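Local coordinates for CDC48 domain-containing protein (Pyrococcus horikoshii, PDB 4UZR) that is of unknown function but forms a dodecamer with a 12-bladed beta-propeller, and may bind ATP, at residues S2-P10 with R63-P72. Residues are numbered along the deposited sequence; the frame is centred on the assembly and turned at random.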
ATOM      1  N   SER A   2     -31.562   7.153 -33.533  1.00112.32           N
ATOM      2  CA  SER A   2     -30.569   8.159 -33.890  1.00107.87           C
ATOM      3  C   SER A   2     -30.312   9.089 -32.707  1.00100.68           C
ATOM      4  O   SER A   2     -31.179   9.876 -32.326  1.00 77.41           O
ATOM      5  CB  SER A   2     -31.035   8.952 -35.113  1.00111.76           C
ATOM      6  OG  SER A   2     -30.006   9.787 -35.611  1.00109.72           O
ATOM      7  N   GLU A   3     -29.114   9.001 -32.138  1.00 93.55           N
ATOM      8  CA  GLU A   3     -28.783   9.738 -30.922  1.00 91.99           C
ATOM      9  C   GLU A   3     -27.351  10.270 -30.913  1.00 91.27           C
ATOM     10  O   GLU A   3     -26.406   9.553 -31.256  1.00 98.57           O
ATOM     11  CB  GLU A   3     -29.004   8.861 -29.688  1.00105.50           C
ATOM     12  CG  GLU A   3     -30.436   8.848 -29.173  1.00124.73           C
ATOM     13  CD  GLU A   3     -30.627   7.902 -28.002  1.00140.53           C
ATOM     14  OE1 GLU A   3     -29.668   7.177 -27.662  1.00145.44           O
ATOM     15  OE2 GLU A   3     -31.738   7.875 -27.431  1.00148.51           O
ATOM     16  N   LEU A   4     -27.203  11.529 -30.515  1.00 83.54           N
ATOM     17  CA  LEU A   4     -25.890  12.149 -30.373  1.00 81.62           C
ATOM     18  C   LEU A   4     -25.653  12.638 -28.946  1.00 75.91           C
ATOM     19  O   LEU A   4     -26.448  13.399 -28.396  1.00 68.50           O
ATOM     20  CB  LEU A   4     -25.732  13.316 -31.349  1.00 86.11           C
ATOM     21  CG  LEU A   4     -25.442  12.973 -32.811  1.00 87.52           C
ATOM     22  CD1 LEU A   4     -25.237  14.242 -33.626  1.00 80.28           C
ATOM     23  CD2 LEU A   4     -24.231  12.060 -32.922  1.00 80.04           C
ATOM     24  N   LYS A   5     -24.549  12.195 -28.355  1.00 80.70           N
ATOM     25  CA  LYS A   5     -24.126  12.666 -27.045  1.00 70.33           C
ATOM     26  C   LYS A   5     -22.831  13.446 -27.209  1.00 70.78           C
ATOM     27  O   LYS A   5     -21.792  12.876 -27.572  1.00 73.13           O
ATOM     28  CB  LYS A   5     -23.936  11.493 -26.081  1.00 60.52           C
ATOM     29  CG  LYS A   5     -25.236  10.795 -25.706  1.00 73.96           C
ATOM     30  CD  LYS A   5     -25.004   9.644 -24.742  1.00 80.91           C
ATOM     31  CE  LYS A   5     -26.323   9.006 -24.329  1.00 90.04           C
ATOM     32  NZ  LYS A   5     -26.177   7.558 -24.009  1.00104.27           N
ATOM     33  N   LEU A   6     -22.912  14.748 -26.935  1.00 67.41           N
ATOM     34  CA  LEU A   6     -21.834  15.691 -27.210  1.00 73.58           C
ATOM     35  C   LEU A   6     -21.391  16.455 -25.968  1.00 68.55           C
ATOM     36  O   LEU A   6     -22.118  16.528 -24.977  1.00 60.89           O
ATOM     37  CB  LEU A   6     -22.306  16.720 -28.238  1.00 73.49           C
ATOM     38  CG  LEU A   6     -22.940  16.232 -29.537  1.00 77.62           C
ATOM     39  CD1 LEU A   6     -23.565  17.407 -30.270  1.00 62.34           C
ATOM     40  CD2 LEU A   6     -21.908  15.538 -30.406  1.00 92.86           C
ATOM     41  N   LYS A   7     -20.200  17.043 -26.046  1.00 75.41           N
ATOM     42  CA  LYS A   7     -19.700  17.937 -25.006  1.00 72.65           C
ATOM     43  C   LYS A   7     -18.632  18.870 -25.575  1.00 63.95           C
ATOM     44  O   LYS A   7     -17.839  18.466 -26.426  1.00 70.57           O
ATOM     45  CB  LYS A   7     -19.141  17.145 -23.818  1.00 73.47           C
ATOM     46  CG  LYS A   7     -17.812  16.450 -24.068  1.00 84.06           C
ATOM     47  CD  LYS A   7     -17.345  15.691 -22.833  1.00 91.00           C
ATOM     48  CE  LYS A   7     -16.105  14.859 -23.126  1.00 91.55           C
ATOM     49  NZ  LYS A   7     -14.933  15.294 -22.316  1.00 98.03           N
ATOM     50  N   PRO A   8     -18.615  20.128 -25.111  1.00 54.28           N
ATOM     51  CA  PRO A   8     -17.621  21.101 -25.575  1.00 58.05           C
ATOM     52  C   PRO A   8     -16.241  20.781 -25.005  1.00 73.20           C
ATOM     53  O   PRO A   8     -16.154  20.264 -23.893  1.00 73.34           O
ATOM     54  CB  PRO A   8     -18.141  22.424 -25.010  1.00 51.18           C
ATOM     55  CG  PRO A   8     -18.915  22.033 -23.799  1.00 58.39           C
ATOM     56  CD  PRO A   8     -19.547  20.711 -24.129  1.00 51.41           C
ATOM     57  N   LEU A   9     -15.182  21.076 -25.756  1.00 79.54           N
ATOM     58  CA  LEU A   9     -13.828  20.814 -25.273  1.00 69.29           C
ATOM     59  C   LEU A   9     -13.406  21.811 -24.188  1.00 71.56           C
ATOM     60  O   LEU A   9     -12.976  21.396 -23.111  1.00 68.80           O
ATOM     61  CB  LEU A   9     -12.812  20.762 -26.425  1.00 71.28           C
ATOM     62  CG  LEU A   9     -12.996  19.662 -27.471  1.00 76.60           C
ATOM     63  CD1 LEU A   9     -11.809  19.619 -28.422  1.00 81.60           C
ATOM     64  CD2 LEU A   9     -13.198  18.314 -26.801  1.00 78.13           C
ATOM     65  N   PRO A  10     -13.520  23.127 -24.454  1.00 69.80           N
ATOM     66  CA  PRO A  10     -13.359  24.001 -23.290  1.00 64.73           C
ATOM     67  C   PRO A  10     -14.675  24.069 -22.520  1.00 71.29           C
ATOM     68  O   PRO A  10     -15.728  24.273 -23.123  1.00 79.88           O
ATOM     69  CB  PRO A  10     -13.029  25.355 -23.916  1.00 55.09           C
ATOM     70  CG  PRO A  10     -13.711  25.330 -25.232  1.00 63.40           C
ATOM     71  CD  PRO A  10     -13.691  23.899 -25.700  1.00 65.68           C
ATOM     72  N   ARG A  63     -34.625  14.148 -37.066  1.00119.76           N
ATOM     73  CA  ARG A  63     -35.100  13.243 -36.027  1.00117.41           C
ATOM     74  C   ARG A  63     -33.973  12.701 -35.146  1.00106.33           C
ATOM     75  O   ARG A  63     -34.187  11.823 -34.308  1.00 96.29           O
ATOM     76  CB  ARG A  63     -35.896  12.099 -36.667  1.00121.91           C
ATOM     77  CG  ARG A  63     -35.332  11.667 -38.021  1.00130.50           C
ATOM     78  CD  ARG A  63     -34.187  10.681 -37.901  1.00127.16           C
ATOM     79  NE  ARG A  63     -34.598   9.315 -37.615  1.00129.99           N
ATOM     80  CZ  ARG A  63     -33.803   8.266 -37.794  1.00129.43           C
ATOM     81  NH1 ARG A  63     -32.571   8.444 -38.252  1.00124.73           N
ATOM     82  NH2 ARG A  63     -34.237   7.045 -37.517  1.00136.04           N
ATOM     83  N   THR A  64     -32.775  13.244 -35.328  1.00 83.64           N
ATOM     84  CA  THR A  64     -31.636  12.852 -34.510  1.00 95.12           C
ATOM     85  C   THR A  64     -31.710  13.498 -33.126  1.00 90.09           C
ATOM     86  O   THR A  64     -31.769  14.721 -33.005  1.00 93.81           O
ATOM     87  CB  THR A  64     -30.312  13.236 -35.185  1.00 76.99           C
ATOM     88  OG1 THR A  64     -30.181  12.520 -36.421  1.00 80.59           O
ATOM     89  CG2 THR A  64     -29.140  12.903 -34.280  1.00 72.55           C
ATOM     90  N   LYS A  65     -31.702  12.671 -32.084  1.00 81.40           N
ATOM     91  CA  LYS A  65     -31.747  13.178 -30.716  1.00 80.97           C
ATOM     92  C   LYS A  65     -30.372  13.662 -30.277  1.00 78.67           C
ATOM     93  O   LYS A  65     -29.383  12.943 -30.408  1.00 91.07           O
ATOM     94  CB  LYS A  65     -32.260  12.100 -29.759  1.00 72.70           C
ATOM     95  CG  LYS A  65     -33.701  11.693 -30.017  1.00 93.96           C
ATOM     96  CD  LYS A  65     -34.146  10.579 -29.087  1.00 91.60           C
ATOM     97  CE  LYS A  65     -35.619  10.263 -29.286  1.00103.39           C
ATOM     98  NZ  LYS A  65     -36.115   9.251 -28.314  1.00117.39           N
ATOM     99  N   ILE A  66     -30.315  14.885 -29.759  1.00 77.17           N
ATOM    100  CA  ILE A  66     -29.053  15.459 -29.300  1.00 83.18           C
ATOM    101  C   ILE A  66     -29.061  15.743 -27.800  1.00 87.68           C
ATOM    102  O   ILE A  66     -29.963  16.405 -27.285  1.00 90.21           O
ATOM    103  CB  ILE A  66     -28.710  16.755 -30.063  1.00 83.13           C
ATOM    104  CG1 ILE A  66     -28.655  16.493 -31.569  1.00 63.51           C
ATOM    105  CG2 ILE A  66     -27.390  17.328 -29.574  1.00 73.04           C
ATOM    106  CD1 ILE A  66     -28.315  17.719 -32.386  1.00 92.43           C
ATOM    107  N   THR A  67     -28.043  15.240 -27.110  1.00 87.32           N
ATOM    108  CA  THR A  67     -27.945  15.347 -25.658  1.00 53.55           C
ATOM    109  C   THR A  67     -26.646  16.036 -25.249  1.00 60.08           C
ATOM    110  O   THR A  67     -25.579  15.723 -25.778  1.00 65.70           O
ATOM    111  CB  THR A  67     -28.019  13.955 -24.991  1.00 54.86           C
ATOM    112  OG1 THR A  67     -29.296  13.362 -25.259  1.00 66.53           O
ATOM    113  CG2 THR A  67     -27.832  14.060 -23.485  1.00 55.05           C
ATOM    114  N   LEU A  68     -26.738  16.982 -24.320  1.00 64.63           N
ATOM    115  CA  LEU A  68     -25.545  17.606 -23.763  1.00 68.57           C
ATOM    116  C   LEU A  68     -25.003  16.777 -22.600  1.00 73.30           C
ATOM    117  O   LEU A  68     -25.723  16.464 -21.652  1.00 58.18           O
ATOM    118  CB  LEU A  68     -25.839  19.037 -23.305  1.00 45.85           C
ATOM    119  CG  LEU A  68     -24.737  19.762 -22.523  1.00 43.70           C
ATOM    120  CD1 LEU A  68     -23.456  19.884 -23.335  1.00 43.12           C
ATOM    121  CD2 LEU A  68     -25.218  21.134 -22.079  1.00 45.16           C
ATOM    122  N   VAL A  69     -23.728  16.422 -22.697  1.00 70.28           N
ATOM    123  CA  VAL A  69     -23.043  15.610 -21.699  1.00 70.91           C
ATOM    124  C   VAL A  69     -21.997  16.452 -20.969  1.00 72.73           C
ATOM    125  O   VAL A  69     -21.324  17.276 -21.585  1.00 64.18           O
ATOM    126  CB  VAL A  69     -22.403  14.352 -22.344  1.00 51.40           C
ATOM    127  CG1 VAL A  69     -21.369  13.721 -21.429  1.00 59.01           C
ATOM    128  CG2 VAL A  69     -23.481  13.341 -22.714  1.00 48.45           C
ATOM    129  N   THR A  70     -21.876  16.267 -19.658  1.00 83.18           N
ATOM    130  CA  THR A  70     -20.900  17.024 -18.880  1.00 83.91           C
ATOM    131  C   THR A  70     -19.684  16.172 -18.520  1.00 76.28           C
ATOM    132  O   THR A  70     -18.548  16.571 -18.775  1.00 70.19           O
ATOM    133  CB  THR A  70     -21.517  17.614 -17.584  1.00 56.39           C
ATOM    134  OG1 THR A  70     -22.203  16.583 -16.864  1.00 62.74           O
ATOM    135  CG2 THR A  70     -22.501  18.725 -17.904  1.00 52.34           C
ATOM    136  N   HIS A  71     -19.928  14.991 -17.960  1.00 78.79           N
ATOM    137  CA  HIS A  71     -18.859  14.072 -17.563  1.00 82.21           C
ATOM    138  C   HIS A  71     -18.001  13.565 -18.731  1.00 81.74           C
ATOM    139  O   HIS A  71     -18.516  13.308 -19.818  1.00 83.24           O
ATOM    140  CB  HIS A  71     -19.447  12.905 -16.763  1.00 92.10           C
ATOM    141  CG  HIS A  71     -19.992  13.314 -15.427  1.00103.25           C
ATOM    142  ND1 HIS A  71     -19.178  13.656 -14.370  1.00100.45           N
ATOM    143  CD2 HIS A  71     -21.262  13.446 -14.987  1.00109.45           C
ATOM    144  CE1 HIS A  71     -19.925  13.977 -13.329  1.00102.94           C
ATOM    145  NE2 HIS A  71     -21.196  13.857 -13.676  1.00107.18           N
ATOM    146  N   PRO A  72     -16.683  13.412 -18.497  1.00120.11           N
ATOM    147  CA  PRO A  72     -15.680  13.125 -19.529  1.00121.73           C
ATOM    148  C   PRO A  72     -15.533  11.643 -19.886  1.00108.17           C
ATOM    149  O   PRO A  72     -14.411  11.145 -19.943  1.00 97.72           O
ATOM    150  CB  PRO A  72     -14.379  13.644 -18.908  1.00121.47           C
ATOM    151  CG  PRO A  72     -14.639  13.752 -17.431  1.00116.71           C
ATOM    152  CD  PRO A  72     -16.077  13.440 -17.155  1.00115.70           C
TER
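Strands 3-8 and 65-69 run side by side as the parallel pair of the mixed sheet in the N-terminal part of the chain, the axes of these short strands 19° apart; strand 65-69 belongs to the CDC48 domain 2 family region. Five backbone hydrogen bonds zip them together, K65 N, T67 N and V69 N giving to the carbonyls of S2, L4 and L6, while L4 N and L6 N return the bond to K65 O and T67 O. Ahead of the first bridge the hydroxyls of S2 and T64 hydrogen-bond, OG to OG1 2.9 Å, and S2 CB lies over one face of the R63 guanidinium. L4, L6, I66 and L68 share the buried face, where L6 CD1 touches I66 CG2 at 3.9 Å. On the other face E3 and K65 lie alongside each other, their opposite charges near but not paired. Beyond the ladder, K7, with CG between its backbone N and carbonyl carbon (chi1 73°), lays CB against V69 O and carries NZ to 3.6 Å from P72 CA; NZ also makes a long, weak ion pair with E110 of the third subunit. An alanine here would probably leave that carboxylate without this lysine partner and P72 without the chain that crosses it. Strand 44-54 flanks strand 3-8 on its other edge, antiparallel; helix 18-26 packs on I66, and at T67 and L68 the sheet continues antiparallel into the second subunit.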